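Local coordinates for glutathione S-transferase (Xanthomonas axonopodis pv. citri, PDB 6NV6), which probably conjugates glutathione to electrophilic substrates as a theta-class glutathione transferase of the citrus canker pathogen, at residues K17-A22 / V27-I32; R110-G115 / M175-P180; A131-S136 / Y170-M175. All blocks are in the same frame, centred on the assembly; numbering follows the deposited sequence.

Contact 1 (K17-A22 / V27-I32); sequences KALWCA and VAYTSI
In the thioredoxin-like N-terminal domain, helix 13-25 packs against the edge strand 29-32 through L19 and A22 on one side and Y29 and S31 on the other. The Y29 ring is met by both L19 and A22. CB of A22 sits over one face of that ring, 3.9 Å from its centroid and 13° off the ring normal, a CH-pi contact. Near CE2, on the same side of the ring plane as A22 CB, L19 crosses Y29 at about a right angle, its CD2 3.8 Å from Y29 CE2. The same methyl reaches S31 CB at 4.2 Å. Y29 holds CG between its backbone N and carbonyl carbon (chi1 73°), which turns the ring so that one face meets A22 CB. The two elements belong to the beta-alpha-beta unit formed by strand 4-7, helix 13-25 and strand 29-32, and the short axes run nearly antiparallel at 159°, 10.4 Å apart. Polar ends turn to other partners: the Y29 hydroxyl is hydrogen-bonded to E23, and S31 OG to R10. Near the helix end no direct bond joins the backbones; water 1 bridges them, donating to A22 O at 3.0 Å and to V27 O at 2.9 Å. V27 adds its CG2 methyl, 4.1 Å from A22 O, and also touches Y79 of helix 68-79.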
loop_
_atom_site.group_PDB
_atom_site.type_symbol
_atom_site.label_atom_id
_atom_site.label_comp_id
_atom_site.label_asym_id
_atom_site.label_seq_id
_atom_site.Cartn_x
_atom_site.Cartn_y
_atom_site.Cartn_z
ATOM N N LYS A 17 -2.428 -1.713 4.061
ATOM C CA LYS A 17 -3.281 -2.081 2.935
ATOM C C LYS A 17 -4.638 -2.568 3.407
ATOM O O LYS A 17 -5.678 -2.202 2.842
ATOM C CB LYS A 17 -2.631 -3.193 2.120
ATOM C CG LYS A 17 -1.424 -2.821 1.314
ATOM C CD LYS A 17 -1.102 -4.000 0.433
ATOM C CE LYS A 17 0.365 -4.131 0.147
ATOM N NZ LYS A 17 0.610 -5.524 -0.283
ATOM N N ALA A 18 -4.643 -3.407 4.439
ATOM C CA ALA A 18 -5.889 -3.995 4.897
ATOM C C ALA A 18 -6.706 -3.001 5.712
ATOM O O ALA A 18 -7.925 -2.909 5.528
ATOM C CB ALA A 18 -5.591 -5.254 5.710
ATOM N N LEU A 19 -6.051 -2.244 6.606
ATOM C CA LEU A 19 -6.763 -1.254 7.413
ATOM C C LEU A 19 -7.397 -0.201 6.528
ATOM O O LEU A 19 -8.568 0.158 6.710
ATOM C CB LEU A 19 -5.818 -0.594 8.415
ATOM C CG LEU A 19 -5.193 -1.639 9.332
ATOM C CD1 LEU A 19 -4.055 -1.080 10.161
ATOM C CD2 LEU A 19 -6.268 -2.276 10.199
ATOM N N TRP A 20 -6.647 0.277 5.539
ATOM C CA TRP A 20 -7.186 1.267 4.621
ATOM C C TRP A 20 -8.406 0.721 3.876
ATOM O O TRP A 20 -9.422 1.414 3.736
ATOM C CB TRP A 20 -6.080 1.694 3.654
ATOM C CG TRP A 20 -6.490 2.700 2.639
ATOM C CD1 TRP A 20 -7.606 3.482 2.653
ATOM C CD2 TRP A 20 -5.777 3.031 1.445
ATOM N NE1 TRP A 20 -7.632 4.275 1.542
ATOM C CE2 TRP A 20 -6.513 4.027 0.787
ATOM C CE3 TRP A 20 -4.581 2.586 0.874
ATOM C CZ2 TRP A 20 -6.092 4.591 -0.431
ATOM C CZ3 TRP A 20 -4.158 3.151 -0.326
ATOM C CH2 TRP A 20 -4.912 4.134 -0.968
ATOM N N CYS A 21 -8.325 -0.521 3.394
ATOM C CA CYS A 21 -9.458 -1.122 2.696
ATOM C C CYS A 21 -10.665 -1.289 3.617
ATOM O O CYS A 21 -11.796 -0.932 3.253
ATOM C CB CYS A 21 -9.041 -2.462 2.101
ATOM S SG CYS A 21 -10.221 -3.038 0.899
ATOM N N ALA A 22 -10.442 -1.845 4.807
ATOM C CA ALA A 22 -11.501 -1.882 5.804
ATOM C C ALA A 22 -12.141 -0.508 5.959
ATOM O O ALA A 22 -13.363 -0.357 5.829
ATOM C CB ALA A 22 -10.940 -2.369 7.135
ATOM N N VAL A 27 -16.918 -0.808 7.326
ATOM C CA VAL A 27 -17.453 -1.922 8.101
ATOM C C VAL A 27 -16.943 -1.867 9.539
ATOM O O VAL A 27 -15.899 -1.276 9.858
ATOM C CB VAL A 27 -17.109 -3.272 7.449
ATOM C CG1 VAL A 27 -17.816 -3.418 6.113
ATOM C CG2 VAL A 27 -15.605 -3.418 7.295
ATOM N N ALA A 28 -17.704 -2.502 10.425
ATOM C CA ALA A 28 -17.210 -2.770 11.762
ATOM C C ALA A 28 -16.033 -3.726 11.670
ATOM O O ALA A 28 -16.148 -4.808 11.081
ATOM C CB ALA A 28 -18.323 -3.365 12.620
ATOM N N TYR A 29 -14.897 -3.330 12.236
ATOM C CA TYR A 29 -13.774 -4.252 12.302
ATOM C C TYR A 29 -12.983 -3.991 13.576
ATOM O O TYR A 29 -12.966 -2.875 14.104
ATOM C CB TYR A 29 -12.861 -4.157 11.057
ATOM C CG TYR A 29 -12.009 -2.900 10.989
ATOM C CD1 TYR A 29 -12.544 -1.700 10.534
ATOM C CD2 TYR A 29 -10.675 -2.915 11.387
ATOM C CE1 TYR A 29 -11.785 -0.552 10.478
ATOM C CE2 TYR A 29 -9.908 -1.765 11.338
ATOM C CZ TYR A 29 -10.472 -0.584 10.880
ATOM O OH TYR A 29 -9.730 0.576 10.820
ATOM N N THR A 30 -12.337 -5.044 14.060
ATOM C CA THR A 30 -11.357 -4.964 15.131
ATOM C C THR A 30 -9.955 -5.038 14.547
ATOM O O THR A 30 -9.678 -5.868 13.673
ATOM C CB THR A 30 -11.554 -6.109 16.129
ATOM O OG1 THR A 30 -12.903 -6.100 16.608
ATOM C CG2 THR A 30 -10.581 -6.006 17.285
ATOM N N SER A 31 -9.069 -4.179 15.043
ATOM C CA SER A 31 -7.649 -4.246 14.734
ATOM C C SER A 31 -6.897 -4.641 15.995
ATOM O O SER A 31 -6.911 -3.897 16.978
ATOM C CB SER A 31 -7.126 -2.908 14.217
ATOM O OG SER A 31 -5.716 -2.856 14.324
ATOM N N ILE A 32 -6.215 -5.784 15.957
ATOM C CA ILE A 32 -5.450 -6.277 17.096
ATOM C C ILE A 32 -3.967 -6.141 16.786
ATOM O O ILE A 32 -3.494 -6.603 15.741
ATOM C CB ILE A 32 -5.810 -7.731 17.447
ATOM C CG1 ILE A 32 -7.291 -7.840 17.829
ATOM C CG2 ILE A 32 -4.922 -8.237 18.589
ATOM C CD1 ILE A 32 -7.725 -9.246 18.194
HETATM O O HOH W 1 -14.455 0.802 8.385
#

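Contact 2 (R110-G115 / M175-P180); sequences RDLFWG and MPIERP
The F113 ring meets M175 obliquely: SD lies 4.9 Å from the F113 centroid and 71° off the ring normal. The nearest ring atom, F113 CD2, is 3.6 Å from M175 SD, and M175 CG approaches the same ring carbon, so this is a Met-aromatic contact made at F113 CD2, with M175 CG also close to F113 CE2 (3.9 Å). A second flat group, the R179 guanidinium, has I177 O above one face, toward its rim, while the backbone of M175 lies at its edge. There R179 NH2 donates to M175 O at 2.9 Å with an N-H...O angle of 162°; the acceptor is in the guanidinium plane, although the donor is tilted from the carbonyl plane. W172 O is a second acceptor for the same NH2, which ties the last turn of helix 163-174 to the loop that follows. M175 bends at its last torsion (chi3 -40°), carrying CE away from the phenyl ring to L112, whose CD2 is 3.8 Å from M175 CE. I177 reaches the same leucine branch more loosely, L112 CD2 to I177 CD1 being 4.5 Å. L112 also packs on L133 and W172, and M175 on F109 and V117. P176 stands at the centre of an inverse gamma turn that redirects the chain just after the helix. Such apolar packing of a post-helix loop against the long helix 88-118 belongs to the all-helical C-terminal domain of the glutathione transferase fold.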
loop_
_atom_site.group_PDB
_atom_site.type_symbol
_atom_site.label_atom_id
_atom_site.label_comp_id
_atom_site.label_asym_id
_atom_site.label_seq_id
_atom_site.Cartn_x
_atom_site.Cartn_y
_atom_site.Cartn_z
ATOM N N ARG A 110 11.335 -2.485 0.788
ATOM C CA ARG A 110 11.471 -2.906 2.175
ATOM C C ARG A 110 12.936 -2.923 2.582
ATOM O O ARG A 110 13.270 -2.628 3.738
ATOM C CB ARG A 110 10.827 -4.277 2.389
ATOM N N ASP A 111 13.824 -3.215 1.628
ATOM C CA ASP A 111 15.257 -3.177 1.898
ATOM C C ASP A 111 15.729 -1.748 2.119
ATOM O O ASP A 111 16.421 -1.458 3.105
ATOM C CB ASP A 111 16.016 -3.826 0.742
ATOM C CG ASP A 111 17.217 -4.609 1.204
ATOM O OD1 ASP A 111 17.051 -5.471 2.097
ATOM O OD2 ASP A 111 18.322 -4.366 0.662
ATOM N N LEU A 112 15.364 -0.839 1.207
ATOM C CA LEU A 112 15.662 0.574 1.404
ATOM C C LEU A 112 15.141 1.042 2.749
ATOM O O LEU A 112 15.866 1.653 3.537
ATOM C CB LEU A 112 15.046 1.418 0.285
ATOM C CG LEU A 112 15.252 2.924 0.497
ATOM C CD1 LEU A 112 16.719 3.293 0.353
ATOM C CD2 LEU A 112 14.400 3.734 -0.449
ATOM N N PHE A 113 13.882 0.736 3.037
ATOM C CA PHE A 113 13.278 1.245 4.258
ATOM C C PHE A 113 13.949 0.685 5.505
ATOM O O PHE A 113 14.013 1.376 6.527
ATOM C CB PHE A 113 11.785 0.935 4.275
ATOM C CG PHE A 113 11.083 1.475 5.471
ATOM C CD1 PHE A 113 10.988 0.723 6.637
ATOM C CD2 PHE A 113 10.559 2.759 5.460
ATOM C CE1 PHE A 113 10.357 1.229 7.773
ATOM C CE2 PHE A 113 9.912 3.280 6.597
ATOM C CZ PHE A 113 9.814 2.509 7.751
ATOM N N TRP A 114 14.448 -0.550 5.458
ATOM C CA TRP A 114 15.077 -1.104 6.654
ATOM C C TRP A 114 16.387 -0.389 6.956
ATOM O O TRP A 114 16.603 0.086 8.078
ATOM C CB TRP A 114 15.287 -2.613 6.503
ATOM C CG TRP A 114 14.238 -3.411 7.256
ATOM C CD1 TRP A 114 13.041 -3.872 6.762
ATOM C CD2 TRP A 114 14.279 -3.814 8.639
ATOM N NE1 TRP A 114 12.344 -4.539 7.749
ATOM C CE2 TRP A 114 13.079 -4.519 8.907
ATOM C CE3 TRP A 114 15.215 -3.656 9.673
ATOM C CZ2 TRP A 114 12.794 -5.063 10.169
ATOM C CZ3 TRP A 114 14.924 -4.196 10.930
ATOM C CH2 TRP A 114 13.727 -4.891 11.162
ATOM N N GLY A 115 17.262 -0.283 5.959
ATOM C CA GLY A 115 18.527 0.404 6.124
ATOM C C GLY A 115 18.475 1.831 6.649
ATOM O O GLY A 115 19.475 2.339 7.158
ATOM N N MET A 175 9.544 9.043 4.424
ATOM C CA MET A 175 10.895 8.592 4.730
ATOM C C MET A 175 11.899 9.731 4.649
ATOM O O MET A 175 11.788 10.599 3.774
ATOM C CB MET A 175 11.352 7.504 3.759
ATOM C CG MET A 175 11.240 6.111 4.273
ATOM S SD MET A 175 12.249 5.026 3.252
ATOM C CE MET A 175 11.926 5.707 1.642
ATOM N N PRO A 176 12.915 9.733 5.508
ATOM C CA PRO A 176 13.989 10.732 5.378
ATOM C C PRO A 176 15.014 10.317 4.325
ATOM O O PRO A 176 16.067 9.746 4.606
ATOM C CB PRO A 176 14.574 10.772 6.791
ATOM C CG PRO A 176 14.392 9.374 7.302
ATOM C CD PRO A 176 13.163 8.799 6.623
ATOM N N ILE A 177 14.692 10.596 3.059
ATOM C CA ILE A 177 15.560 10.288 1.928
ATOM C C ILE A 177 15.460 11.417 0.906
ATOM O O ILE A 177 14.560 12.258 0.959
ATOM C CB ILE A 177 15.189 8.954 1.254
ATOM C CG1 ILE A 177 13.734 8.994 0.785
ATOM C CG2 ILE A 177 15.413 7.762 2.179
ATOM C CD1 ILE A 177 13.458 8.111 -0.400
ATOM N N GLU A 178 16.397 11.423 -0.042
ATOM C CA GLU A 178 16.336 12.318 -1.193
ATOM C C GLU A 178 15.695 11.547 -2.338
ATOM O O GLU A 178 16.241 10.532 -2.789
ATOM C CB GLU A 178 17.717 12.844 -1.591
ATOM C CG GLU A 178 17.657 14.098 -2.464
ATOM C CD GLU A 178 19.008 14.787 -2.683
ATOM O OE1 GLU A 178 20.061 14.124 -2.563
ATOM O OE2 GLU A 178 19.009 16.008 -2.974
ATOM N N ARG A 179 14.525 12.022 -2.793
ATOM C CA ARG A 179 13.716 11.355 -3.805
ATOM C C ARG A 179 13.906 11.994 -5.172
ATOM O O ARG A 179 14.039 13.215 -5.273
ATOM C CB ARG A 179 12.232 11.410 -3.438
ATOM C CG ARG A 179 11.796 10.335 -2.470
ATOM C CD ARG A 179 10.479 10.674 -1.801
ATOM N NE ARG A 179 10.551 11.929 -1.061
ATOM C CZ ARG A 179 10.861 12.035 0.224
ATOM N NH1 ARG A 179 11.029 13.228 0.765
ATOM N NH2 ARG A 179 11.090 10.959 0.948
ATOM N N PRO A 180 13.905 11.221 -6.251
ATOM C CA PRO A 180 13.868 11.832 -7.580
ATOM C C PRO A 180 12.515 12.481 -7.837
ATOM O O PRO A 180 11.494 12.124 -7.245
ATOM C CB PRO A 180 14.101 10.644 -8.511
ATOM C CG PRO A 180 13.461 9.512 -7.782
ATOM C CD PRO A 180 13.746 9.758 -6.316
#

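Contact 3 (A131-S136 / Y170-M175); sequences AALTQS and YAWFEM
W172 pushes the six-membered end of its indole against helix 126-146, where CZ3 comes within 3.6 Å of S136 CB and CH2 within 4.0 Å of L133 CD1. This is helix-to-helix packing inside the helical bundle of the C-terminal domain, joining helix 126-146 to the end of helix 163-174. The two backbones stay well apart, the closest CA atoms being those of S136 and W172 at 9.0 Å, and the long indole spans the interval. W172 places CG anti to its backbone N (chi1 173°), so that the ring extends from its own helix toward the neighbouring one. L133 and W172 cross at about a right angle, the CD1 methyl of the leucine touching both CH2 and CZ3. Both partners approach obliquely, L133 CD1 and S136 CB from opposite sides of the indole plane, so that the six-membered end fits between them. On helix 126-146 L133 and S136 are three residues apart, so both can reach W172. P180 of the loop after helix 163-174 also packs on W172. At the pyrrole end W172 CD1 sits over the F173 ring, 3.7 Å above its plane. The hydroxyl of S136 turns back to its own helix: OG donates to A132 O at 3.0 Å, from 52° out of the carbonyl plane, and the same oxygen also accepts the backbone N of S136.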
loop_
_atom_site.group_PDB
_atom_site.type_symbol
_atom_site.label_atom_id
_atom_site.label_comp_id
_atom_site.label_asym_id
_atom_site.label_seq_id
_atom_site.Cartn_x
_atom_site.Cartn_y
_atom_site.Cartn_z
ATOM N N ALA A 131 21.778 1.524 -3.588
ATOM C CA ALA A 131 21.278 0.797 -4.748
ATOM C C ALA A 131 19.780 0.560 -4.635
ATOM O O ALA A 131 19.049 0.676 -5.626
ATOM C CB ALA A 131 22.025 -0.525 -4.911
ATOM N N ALA A 132 19.305 0.238 -3.432
ATOM C CA ALA A 132 17.868 0.164 -3.207
ATOM C C ALA A 132 17.200 1.491 -3.543
ATOM O O ALA A 132 16.221 1.532 -4.302
ATOM C CB ALA A 132 17.581 -0.244 -1.763
ATOM N N LEU A 133 17.732 2.594 -2.999
ATOM C CA LEU A 133 17.141 3.902 -3.260
ATOM C C LEU A 133 17.104 4.204 -4.748
ATOM O O LEU A 133 16.106 4.728 -5.259
ATOM C CB LEU A 133 17.912 4.997 -2.529
ATOM C CG LEU A 133 17.389 6.405 -2.839
ATOM C CD1 LEU A 133 15.942 6.517 -2.417
ATOM C CD2 LEU A 133 18.205 7.500 -2.177
ATOM N N THR A 134 18.176 3.870 -5.464
ATOM C CA THR A 134 18.218 4.189 -6.884
ATOM C C THR A 134 17.240 3.322 -7.668
ATOM O O THR A 134 16.596 3.796 -8.609
ATOM C CB THR A 134 19.646 4.021 -7.410
ATOM O OG1 THR A 134 20.485 5.047 -6.858
ATOM C CG2 THR A 134 19.673 4.096 -8.938
ATOM N N GLN A 135 17.105 2.053 -7.293
ATOM C CA GLN A 135 16.210 1.174 -8.036
ATOM C C GLN A 135 14.753 1.396 -7.650
ATOM O O GLN A 135 13.867 1.384 -8.514
ATOM C CB GLN A 135 16.598 -0.284 -7.825
ATOM C CG GLN A 135 15.963 -1.182 -8.850
ATOM C CD GLN A 135 16.058 -2.628 -8.478
ATOM O OE1 GLN A 135 15.194 -3.429 -8.843
ATOM N NE2 GLN A 135 17.111 -2.987 -7.742
ATOM N N SER A 136 14.488 1.563 -6.353
ATOM C CA SER A 136 13.181 2.035 -5.913
ATOM C C SER A 136 12.708 3.181 -6.797
ATOM O O SER A 136 11.604 3.145 -7.365
ATOM C CB SER A 136 13.259 2.482 -4.452
ATOM O OG SER A 136 13.345 1.364 -3.578
ATOM N N TYR A 170 3.180 6.063 1.013
ATOM C CA TYR A 170 3.287 6.864 2.224
ATOM C C TYR A 170 4.701 6.783 2.798
ATOM O O TYR A 170 5.328 7.808 3.093
ATOM C CB TYR A 170 2.251 6.399 3.248
ATOM C CG TYR A 170 2.424 7.049 4.602
ATOM C CD1 TYR A 170 2.252 8.421 4.757
ATOM C CD2 TYR A 170 2.765 6.297 5.724
ATOM C CE1 TYR A 170 2.404 9.020 5.977
ATOM C CE2 TYR A 170 2.920 6.895 6.957
ATOM C CZ TYR A 170 2.734 8.256 7.073
ATOM O OH TYR A 170 2.881 8.858 8.296
ATOM N N ALA A 171 5.226 5.566 2.949
ATOM C CA ALA A 171 6.595 5.420 3.430
ATOM C C ALA A 171 7.578 6.111 2.495
ATOM O O ALA A 171 8.477 6.830 2.947
ATOM C CB ALA A 171 6.942 3.939 3.585
ATOM N N TRP A 172 7.409 5.921 1.186
ATOM C CA TRP A 172 8.307 6.534 0.216
ATOM C C TRP A 172 8.434 8.042 0.416
ATOM O O TRP A 172 9.540 8.585 0.405
ATOM C CB TRP A 172 7.820 6.232 -1.199
ATOM C CG TRP A 172 8.578 6.940 -2.288
ATOM C CD1 TRP A 172 8.151 8.016 -3.037
ATOM C CD2 TRP A 172 9.893 6.625 -2.766
ATOM N NE1 TRP A 172 9.122 8.378 -3.941
ATOM C CE2 TRP A 172 10.198 7.541 -3.798
ATOM C CE3 TRP A 172 10.839 5.655 -2.426
ATOM C CZ2 TRP A 172 11.405 7.509 -4.489
ATOM C CZ3 TRP A 172 12.038 5.633 -3.112
ATOM C CH2 TRP A 172 12.310 6.551 -4.130
ATOM N N PHE A 173 7.319 8.735 0.610
ATOM C CA PHE A 173 7.356 10.187 0.609
ATOM C C PHE A 173 7.685 10.778 1.970
ATOM O O PHE A 173 8.194 11.905 2.037
ATOM C CB PHE A 173 6.017 10.743 0.113
ATOM C CG PHE A 173 5.897 10.787 -1.392
ATOM C CD1 PHE A 173 6.731 11.606 -2.142
ATOM C CD2 PHE A 173 4.969 9.989 -2.058
ATOM C CE1 PHE A 173 6.628 11.646 -3.521
ATOM C CE2 PHE A 173 4.864 10.027 -3.438
ATOM C CZ PHE A 173 5.697 10.855 -4.169
ATOM N N GLU A 174 7.428 10.055 3.054
ATOM C CA GLU A 174 7.659 10.598 4.384
ATOM C C GLU A 174 8.923 10.055 5.027
ATOM O O GLU A 174 9.332 10.563 6.075
ATOM C CB GLU A 174 6.439 10.335 5.271
ATOM C CG GLU A 174 5.118 10.772 4.614
ATOM C CD GLU A 174 5.084 12.263 4.232
ATOM O OE1 GLU A 174 5.731 13.065 4.941
ATOM O OE2 GLU A 174 4.414 12.635 3.234
ATOM N N MET A 175 9.544 9.043 4.424
ATOM C CA MET A 175 10.895 8.592 4.730
ATOM C C MET A 175 11.899 9.731 4.649
ATOM O O MET A 175 11.788 10.599 3.774
ATOM C CB MET A 175 11.352 7.504 3.759
ATOM C CG MET A 175 11.240 6.111 4.273
ATOM S SD MET A 175 12.249 5.026 3.252
ATOM C CE MET A 175 11.926 5.707 1.642
#

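Contact 1 lies in the N-terminal thioredoxin-like domain, and contacts 2 and 3 in the helical C-terminal domain, on opposite sides of the chain's centre. The centre of contact 1 is about 26 Å from those of the other two; its nearest atoms come to about 11 Å from contact 2 and 8 Å from contact 3, without touching. Contacts 2 and 3 form one packing region, with centres about 4 Å apart and M175 in common. Contact 3 nests inside the chain loop closed by contact 2, and I177 CD1 meets L133 CD1 at 3.6 Å between them. In glutathione transferases the peptide binds mainly to the thioredoxin-like domain, which contains contact 1.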